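Formiminotetrahydrofolate cyclodeaminase (Thermotoga maritima, PDB 1O5H) probably catalyses the cyclodeamination of 5-formiminotetrahydrofolate to 5,10-methenyltetrahydrofolate with release of ammonia. Local coordinates at residues A[48-52]-A[78-82]; A[128-133]-A[194-198]; A[135-140]-A[201-206]. One frame throughout, in Å; residues are numbered along the deposited sequence.

Contact 1 of 3, residues A[48-52]-A[78-82]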
loop_
_atom_site.group_PDB
_atom_site.type_symbol
_atom_site.label_atom_id
_atom_site.label_comp_id
_atom_site.label_asym_id
_atom_site.label_seq_id
_atom_site.Cartn_x
_atom_site.Cartn_y
_atom_site.Cartn_z
ATOM N N CYS A 48 -3.013 -9.026 -1.832
ATOM C CA CYS A 48 -3.512 -10.352 -2.181
ATOM C C CYS A 48 -2.907 -11.400 -1.260
ATOM O O CYS A 48 -3.590 -12.343 -0.824
ATOM C CB CYS A 48 -3.237 -10.689 -3.647
ATOM S SG CYS A 48 -4.180 -9.674 -4.832
ATOM N N ALA A 49 -1.637 -11.234 -0.924
ATOM C CA ALA A 49 -1.015 -12.146 0.018
ATOM C C ALA A 49 -1.693 -12.143 1.384
ATOM O O ALA A 49 -1.874 -13.200 1.974
ATOM C CB ALA A 49 0.461 -11.870 0.155
ATOM N N LEU A 50 -2.091 -10.983 1.897
ATOM C CA LEU A 50 -2.830 -11.008 3.157
ATOM C C LEU A 50 -4.133 -11.788 2.980
ATOM O O LEU A 50 -4.477 -12.632 3.808
ATOM C CB LEU A 50 -3.095 -9.613 3.681
ATOM C CG LEU A 50 -1.838 -8.828 4.052
ATOM C CD1 LEU A 50 -2.150 -7.352 3.994
ATOM C CD2 LEU A 50 -1.299 -9.206 5.425
ATOM N N ALA A 51 -4.846 -11.545 1.883
ATOM C CA ALA A 51 -6.100 -12.246 1.683
ATOM C C ALA A 51 -5.829 -13.734 1.631
ATOM O O ALA A 51 -6.584 -14.532 2.191
ATOM C CB ALA A 51 -6.758 -11.804 0.437
ATOM N N GLU A 52 -4.748 -14.114 0.964
ATOM C CA GLU A 52 -4.363 -15.501 0.941
ATOM C C GLU A 52 -4.071 -16.031 2.354
ATOM O O GLU A 52 -4.488 -17.146 2.701
ATOM C CB GLU A 52 -3.159 -15.696 0.037
ATOM C CG GLU A 52 -2.917 -17.149 -0.305
ATOM C CD GLU A 52 -1.809 -17.354 -1.310
ATOM O OE1 GLU A 52 -1.514 -16.432 -2.090
ATOM O OE2 GLU A 52 -1.236 -18.455 -1.323
HETATM N N MSE A 78 -5.729 -15.946 -5.233
HETATM C CA MSE A 78 -4.766 -14.978 -4.747
HETATM C C MSE A 78 -3.370 -15.328 -5.227
HETATM O O MSE A 78 -2.502 -14.469 -5.364
HETATM C CB MSE A 78 -4.818 -14.885 -3.226
HETATM C CG MSE A 78 -6.134 -14.330 -2.700
HETATM SE SE MSE A 78 -6.679 -12.627 -3.540
HETATM C CE MSE A 78 -7.517 -13.205 -5.223
ATOM N N GLU A 79 -3.155 -16.602 -5.489
ATOM C CA GLU A 79 -1.897 -17.026 -6.049
ATOM C C GLU A 79 -1.776 -16.496 -7.468
ATOM O O GLU A 79 -0.727 -15.975 -7.865
ATOM C CB GLU A 79 -1.798 -18.547 -6.022
ATOM C CG GLU A 79 -1.399 -19.112 -4.664
ATOM C CD GLU A 79 0.025 -18.742 -4.266
ATOM O OE1 GLU A 79 0.770 -18.179 -5.108
ATOM O OE2 GLU A 79 0.403 -19.016 -3.110
ATOM N N GLU A 80 -2.868 -16.623 -8.220
ATOM C CA GLU A 80 -2.887 -16.262 -9.633
ATOM C C GLU A 80 -2.904 -14.741 -9.768
ATOM O O GLU A 80 -2.342 -14.195 -10.725
ATOM C CB GLU A 80 -4.073 -16.913 -10.359
ATOM N N ALA A 81 -3.522 -14.054 -8.807
ATOM C CA ALA A 81 -3.576 -12.592 -8.860
ATOM C C ALA A 81 -2.194 -11.966 -8.666
ATOM O O ALA A 81 -1.845 -10.994 -9.321
ATOM C CB ALA A 81 -4.530 -12.061 -7.861
ATOM N N ARG A 82 -1.398 -12.525 -7.770
ATOM C CA ARG A 82 -0.044 -12.048 -7.630
ATOM C C ARG A 82 0.703 -12.177 -8.952
ATOM O O ARG A 82 1.314 -11.200 -9.398
ATOM C CB ARG A 82 0.676 -12.776 -6.518
ATOM C CG ARG A 82 0.140 -12.434 -5.169
ATOM C CD ARG A 82 1.209 -12.310 -4.108
ATOM N NE ARG A 82 1.961 -13.539 -3.871
ATOM C CZ ARG A 82 1.429 -14.632 -3.359
ATOM N NH1 ARG A 82 0.128 -14.670 -3.080
ATOM N NH2 ARG A 82 2.188 -15.689 -3.137
#
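Met78, a selenomethionine, opens the antiparallel packing of helix 68-100 on helix 36-56 in this all-helical fold, the short axes lying 9.1 Å apart at 167°. Its CB touches Glu52 CB at 3.7 Å as the two side chains run past each other in opposite directions. Bends at chi2 (-51°) and chi3 set its selenium against both Cys48 CB and Ala51 CB, a place that suits a flexible, polarisable chain. The side chain of Glu79 crosses that of Glu52 at about a right angle. Ala81 is small enough for its CB to lie 3.9 Å from Cys48 SG. Arg82 forms a salt-bridge network with both acids, though Glu79 OE1 lies well out of the guanidinium plane and meets NH2 by charge alone. The aliphatic CG of Arg82 rests 4.1 Å from Cys48 CB, while Ala49 CB sits over one face of the guanidinium. Asp25 of the second subunit also pairs with NH2, so this arginine ties the helix pair to the dimer partner. Glu52, extended with CG anti to the backbone N (chi1 -166°), completes a hydrogen-bonded salt bridge: its OE1 lies in the guanidinium plane, and Arg82 NH1 donates to it at 2.6 Å, nearly along the C-O axis.

Contact 2 of 3, residues A[128-133]-A[194-198]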
loop_
_atom_site.group_PDB
_atom_site.type_symbol
_atom_site.label_atom_id
_atom_site.label_comp_id
_atom_site.label_asym_id
_atom_site.label_seq_id
_atom_site.Cartn_x
_atom_site.Cartn_y
_atom_site.Cartn_z
HETATM N N MSE A 128 -7.730 -5.589 -8.615
HETATM C CA MSE A 128 -8.207 -5.037 -7.358
HETATM C C MSE A 128 -9.687 -5.282 -7.155
HETATM O O MSE A 128 -10.097 -5.681 -6.068
HETATM C CB MSE A 128 -7.877 -3.549 -7.221
HETATM C CG MSE A 128 -6.384 -3.278 -7.042
HETATM SE SE MSE A 128 -5.583 -4.245 -5.497
HETATM C CE MSE A 128 -5.008 -5.957 -6.311
ATOM N N LYS A 129 -10.503 -5.073 -8.179
ATOM C CA LYS A 129 -11.905 -5.458 -8.061
ATOM C C LYS A 129 -12.052 -6.930 -7.593
ATOM O O LYS A 129 -12.877 -7.243 -6.727
ATOM C CB LYS A 129 -12.642 -5.226 -9.383
ATOM C CG LYS A 129 -14.125 -5.624 -9.430
ATOM C CD LYS A 129 -14.339 -7.098 -9.737
ATOM C CE LYS A 129 -13.825 -7.534 -11.112
ATOM N NZ LYS A 129 -14.344 -6.714 -12.243
ATOM N N ASP A 130 -11.252 -7.831 -8.151
ATOM C CA ASP A 130 -11.314 -9.217 -7.709
ATOM C C ASP A 130 -10.917 -9.329 -6.260
ATOM O O ASP A 130 -11.571 -10.013 -5.510
ATOM C CB ASP A 130 -10.410 -10.098 -8.551
ATOM C CG ASP A 130 -10.916 -10.250 -9.962
ATOM O OD1 ASP A 130 -12.154 -10.119 -10.157
ATOM O OD2 ASP A 130 -10.154 -10.507 -10.926
ATOM N N LEU A 131 -9.841 -8.647 -5.872
ATOM C CA LEU A 131 -9.355 -8.735 -4.511
ATOM C C LEU A 131 -10.430 -8.254 -3.580
ATOM O O LEU A 131 -10.705 -8.890 -2.577
ATOM C CB LEU A 131 -8.079 -7.920 -4.335
ATOM C CG LEU A 131 -7.559 -7.780 -2.900
ATOM C CD1 LEU A 131 -7.263 -9.142 -2.311
ATOM C CD2 LEU A 131 -6.314 -6.891 -2.818
ATOM N N ALA A 132 -11.070 -7.149 -3.930
ATOM C CA ALA A 132 -12.092 -6.584 -3.060
ATOM C C ALA A 132 -13.185 -7.598 -2.810
ATOM O O ALA A 132 -13.535 -7.831 -1.685
ATOM C CB ALA A 132 -12.662 -5.328 -3.653
ATOM N N HIS A 133 -13.705 -8.218 -3.860
ATOM C CA HIS A 133 -14.776 -9.206 -3.713
ATOM C C HIS A 133 -14.368 -10.355 -2.806
ATOM O O HIS A 133 -15.199 -10.871 -2.048
ATOM C CB HIS A 133 -15.286 -9.743 -5.064
ATOM C CG HIS A 133 -16.304 -8.857 -5.726
ATOM N ND1 HIS A 133 -17.587 -8.698 -5.243
ATOM C CD2 HIS A 133 -16.226 -8.078 -6.834
ATOM C CE1 HIS A 133 -18.254 -7.859 -6.021
ATOM N NE2 HIS A 133 -17.450 -7.467 -6.994
ATOM N N GLN A 194 -17.722 -1.011 -7.720
ATOM C CA GLN A 194 -17.617 -2.358 -7.173
ATOM C C GLN A 194 -16.631 -2.352 -6.034
ATOM O O GLN A 194 -16.957 -2.768 -4.919
ATOM C CB GLN A 194 -17.266 -3.371 -8.256
ATOM C CG GLN A 194 -18.517 -3.796 -9.075
ATOM C CD GLN A 194 -18.177 -4.675 -10.268
ATOM O OE1 GLN A 194 -17.358 -5.589 -10.146
ATOM N NE2 GLN A 194 -18.802 -4.399 -11.435
ATOM N N ILE A 195 -15.463 -1.780 -6.289
ATOM C CA ILE A 195 -14.421 -1.694 -5.302
ATOM C C ILE A 195 -14.823 -0.847 -4.073
ATOM O O ILE A 195 -14.651 -1.293 -2.944
ATOM C CB ILE A 195 -13.118 -1.177 -5.948
ATOM C CG1 ILE A 195 -12.549 -2.227 -6.903
ATOM C CG2 ILE A 195 -12.075 -0.857 -4.881
ATOM C CD1 ILE A 195 -11.410 -1.718 -7.696
ATOM N N GLU A 196 -15.354 0.357 -4.278
ATOM C CA GLU A 196 -15.850 1.155 -3.153
ATOM C C GLU A 196 -16.839 0.386 -2.316
ATOM O O GLU A 196 -16.728 0.381 -1.086
ATOM C CB GLU A 196 -16.571 2.408 -3.633
ATOM C CG GLU A 196 -15.697 3.643 -3.742
ATOM C CD GLU A 196 -14.838 3.849 -2.508
ATOM O OE1 GLU A 196 -15.402 4.003 -1.388
ATOM O OE2 GLU A 196 -13.589 3.845 -2.666
ATOM N N GLY A 197 -17.805 -0.254 -2.991
ATOM C CA GLY A 197 -18.860 -0.956 -2.319
ATOM C C GLY A 197 -18.313 -2.023 -1.424
ATOM O O GLY A 197 -18.547 -1.981 -0.217
ATOM N N CYS A 198 -17.583 -2.980 -2.009
ATOM C CA CYS A 198 -16.928 -4.014 -1.214
ATOM C C CYS A 198 -16.133 -3.396 -0.060
ATOM O O CYS A 198 -16.231 -3.809 1.083
ATOM C CB CYS A 198 -15.997 -4.834 -2.093
ATOM S SG CYS A 198 -16.840 -5.990 -3.209
#
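The near-parallel pairing of helices 107-141 and 178-206 places Ala132 against Cys198, with their CB atoms 3.7 Å apart. Two small residues facing each other suit short axes that approach to 8.8 Å and cross at 23°. One turn earlier, Ile195 lies along the backbone of Lys129: its CG1 is 3.5 Å from Lys129 CA, and the extended branch carries CD1 on to Met128 CB at 4.0 Å. Ile195 also packs on Phe161 of helix 147-172, so this branched side chain fills the junction of three helices in the helical bundle, whereas Lys129, Gln194 and His133 form its more polar border. Cys198 SG is 3.7 Å from the centroid of the His133 ring, a sulfur-aromatic contact over the face, 21° off the normal and displaced toward the rim. At the edge of the same ring, in its plane, lies Gln194 OE1, with the amide turned 55° from the imidazole. That oxygen also meets the aliphatic part of Lys129, 3.3 Å from CG. The lysine chain is folded at chi2, chi3 and chi4, which brings its methylenes past the glutamine while NZ makes a weak hydrogen bond to Gln191 on the same helix as Gln194.

Contact 3 of 3, residues A[135-140]-A[201-206]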
loop_
_atom_site.group_PDB
_atom_site.type_symbol
_atom_site.label_atom_id
_atom_site.label_comp_id
_atom_site.label_asym_id
_atom_site.label_seq_id
_atom_site.Cartn_x
_atom_site.Cartn_y
_atom_site.Cartn_z
ATOM N N LEU A 135 -12.125 -10.121 -0.363
ATOM C CA LEU A 135 -12.008 -9.556 0.968
ATOM C C LEU A 135 -13.381 -9.468 1.536
ATOM O O LEU A 135 -13.558 -9.708 2.717
ATOM C CB LEU A 135 -11.326 -8.195 0.957
ATOM C CG LEU A 135 -9.822 -8.258 0.668
ATOM C CD1 LEU A 135 -9.160 -6.925 0.735
ATOM C CD2 LEU A 135 -9.138 -9.184 1.644
ATOM N N GLU A 136 -14.386 -9.196 0.710
ATOM C CA GLU A 136 -15.739 -9.227 1.262
ATOM C C GLU A 136 -16.122 -10.643 1.745
ATOM O O GLU A 136 -16.683 -10.816 2.842
ATOM C CB GLU A 136 -16.771 -8.684 0.297
ATOM C CG GLU A 136 -18.088 -8.455 0.990
ATOM C CD GLU A 136 -19.150 -7.880 0.089
ATOM O OE1 GLU A 136 -18.831 -7.280 -0.963
ATOM O OE2 GLU A 136 -20.330 -8.018 0.465
ATOM N N LYS A 137 -15.804 -11.657 0.948
ATOM C CA LYS A 137 -16.069 -13.023 1.376
ATOM C C LYS A 137 -15.275 -13.334 2.631
ATOM O O LYS A 137 -15.818 -13.899 3.574
ATOM C CB LYS A 137 -15.807 -14.030 0.256
ATOM C CG LYS A 137 -16.953 -14.067 -0.757
ATOM C CD LYS A 137 -16.583 -14.718 -2.089
ATOM C CE LYS A 137 -17.720 -14.548 -3.082
ATOM N NZ LYS A 137 -17.716 -15.600 -4.129
ATOM N N LEU A 138 -14.013 -12.913 2.682
ATOM C CA LEU A 138 -13.212 -13.192 3.870
ATOM C C LEU A 138 -13.737 -12.474 5.136
ATOM O O LEU A 138 -13.805 -13.059 6.212
ATOM C CB LEU A 138 -11.756 -12.842 3.618
ATOM C CG LEU A 138 -11.037 -13.707 2.587
ATOM C CD1 LEU A 138 -9.669 -13.154 2.321
ATOM C CD2 LEU A 138 -10.921 -15.148 3.028
ATOM N N ALA A 139 -14.120 -11.207 5.002
ATOM C CA ALA A 139 -14.718 -10.498 6.114
ATOM C C ALA A 139 -15.851 -11.302 6.702
ATOM O O ALA A 139 -16.033 -11.319 7.924
ATOM C CB ALA A 139 -15.238 -9.152 5.674
ATOM N N GLU A 140 -16.619 -11.975 5.851
ATOM C CA GLU A 140 -17.868 -12.558 6.321
ATOM C C GLU A 140 -17.704 -13.991 6.793
ATOM O O GLU A 140 -18.208 -14.355 7.828
ATOM C CB GLU A 140 -18.938 -12.460 5.237
ATOM C CG GLU A 140 -20.344 -12.765 5.726
ATOM C CD GLU A 140 -21.356 -12.761 4.592
ATOM O OE1 GLU A 140 -21.047 -12.189 3.506
ATOM O OE2 GLU A 140 -22.458 -13.335 4.793
ATOM N N ARG A 201 -18.416 -2.028 2.734
ATOM C CA ARG A 201 -18.977 -3.190 3.418
ATOM C C ARG A 201 -17.919 -3.856 4.296
ATOM O O ARG A 201 -18.167 -4.078 5.464
ATOM C CB ARG A 201 -19.643 -4.179 2.450
ATOM C CG ARG A 201 -21.019 -3.738 1.976
ATOM C CD ARG A 201 -21.731 -4.762 1.122
ATOM N NE ARG A 201 -20.939 -5.148 -0.053
ATOM C CZ ARG A 201 -20.874 -4.451 -1.187
ATOM N NH1 ARG A 201 -21.548 -3.312 -1.322
ATOM N NH2 ARG A 201 -20.134 -4.896 -2.194
ATOM N N VAL A 202 -16.737 -4.142 3.758
ATOM C CA VAL A 202 -15.719 -4.795 4.565
ATOM C C VAL A 202 -15.406 -3.963 5.803
ATOM O O VAL A 202 -15.537 -4.457 6.931
ATOM C CB VAL A 202 -14.460 -5.059 3.797
ATOM C CG1 VAL A 202 -13.369 -5.567 4.751
ATOM C CG2 VAL A 202 -14.745 -6.054 2.684
ATOM N N LYS A 203 -15.006 -2.703 5.612
ATOM C CA LYS A 203 -14.914 -1.779 6.741
ATOM C C LYS A 203 -16.126 -1.828 7.732
ATOM O O LYS A 203 -15.938 -1.976 8.928
ATOM C CB LYS A 203 -14.664 -0.373 6.246
ATOM C CG LYS A 203 -13.177 -0.015 6.175
ATOM C CD LYS A 203 -12.972 1.285 5.436
ATOM C CE LYS A 203 -13.013 2.514 6.327
ATOM N NZ LYS A 203 -11.622 2.953 6.688
ATOM N N LYS A 204 -17.355 -1.740 7.235
ATOM C CA LYS A 204 -18.512 -1.694 8.112
ATOM C C LYS A 204 -18.586 -2.993 8.915
ATOM O O LYS A 204 -18.626 -2.952 10.130
ATOM C CB LYS A 204 -19.784 -1.436 7.289
ATOM C CG LYS A 204 -21.021 -0.980 8.074
HETATM N N MSE A 205 -18.559 -4.136 8.233
HETATM C CA MSE A 205 -18.474 -5.448 8.865
HETATM C C MSE A 205 -17.329 -5.617 9.879
HETATM O O MSE A 205 -17.507 -6.199 10.923
HETATM C CB MSE A 205 -18.322 -6.487 7.782
HETATM C CG MSE A 205 -19.143 -7.747 7.953
HETATM SE SE MSE A 205 -18.943 -8.682 6.259
HETATM C CE MSE A 205 -19.695 -7.247 4.945
ATOM N N LEU A 206 -16.157 -5.080 9.596
ATOM C CA LEU A 206 -15.020 -5.371 10.436
ATOM C C LEU A 206 -14.584 -4.269 11.387
ATOM O O LEU A 206 -13.676 -4.481 12.181
ATOM C CB LEU A 206 -13.833 -5.777 9.567
ATOM C CG LEU A 206 -13.954 -7.085 8.801
ATOM C CD1 LEU A 206 -12.594 -7.532 8.355
ATOM C CD2 LEU A 206 -14.586 -8.121 9.687
#
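Glu136 and Arg201 join their helices by a salt bridge in which both carboxylate oxygens take part. Arg201 NH2 donates to Glu136 OE1 at 3.0 Å and 152°, approaching on the syn side, 27° out of the carboxylate plane. The hydrogen of Arg201 NE is shared in two weak bonds, to Glu136 OE1 at 3.1 Å and to OE2 at 3.0 Å. The flat groups are turned 49° from each other, so the pairing is not a coplanar one, although the carboxylate carbon lies at the edge of the guanidinium and in its plane. The glutamate chain leaves CB beside its own carbonyl carbon and stays straight, which carries the acid across to the arginine. Next to the salt bridge the near-parallel helices 107-141 and 178-206 of the bundle meet through apolar groups, with Val202, Met205 and Leu206 packed round Ala139. Val202 spreads its two methyls along the opposing helix, CG2 reaching Glu136 CA at 3.6 Å and CG1 turning to Ala139 CB. Ala139, with a single methyl, lets larger side chains close round it: the selenium of Met205, a selenomethionine, lies 3.8 Å from its CB, and Leu206 CG lies 4.0 Å from it. Leu206 also packs on Thr150 of helix 147-172, while Met205 SE also touches Glu140 CB.

How the contacts relate
Contacts 2 and 3 are successive stations on one helix pair, their centres about 11 Å apart, and they adjoin where Cys198 SG lies 3.3 Å from Glu136 OE1. Contact 1 joins another pair, helices 36-56 and 68-100, with its centre about 14 Å from that of contact 2 and about 16 Å from that of contact 3. Helix 107-141 connects all three. Leu131, within segment 128-133, brings CD1 to 3.7 Å from Met78 SE of contact 1, and Leu135 of contact 3 puts CD2 3.7 Å from Ala51 CB. Contact 1 lies against the second subunit through several residues and contact 3 through Lys203, whereas no other chain of the assembly touches contact 2.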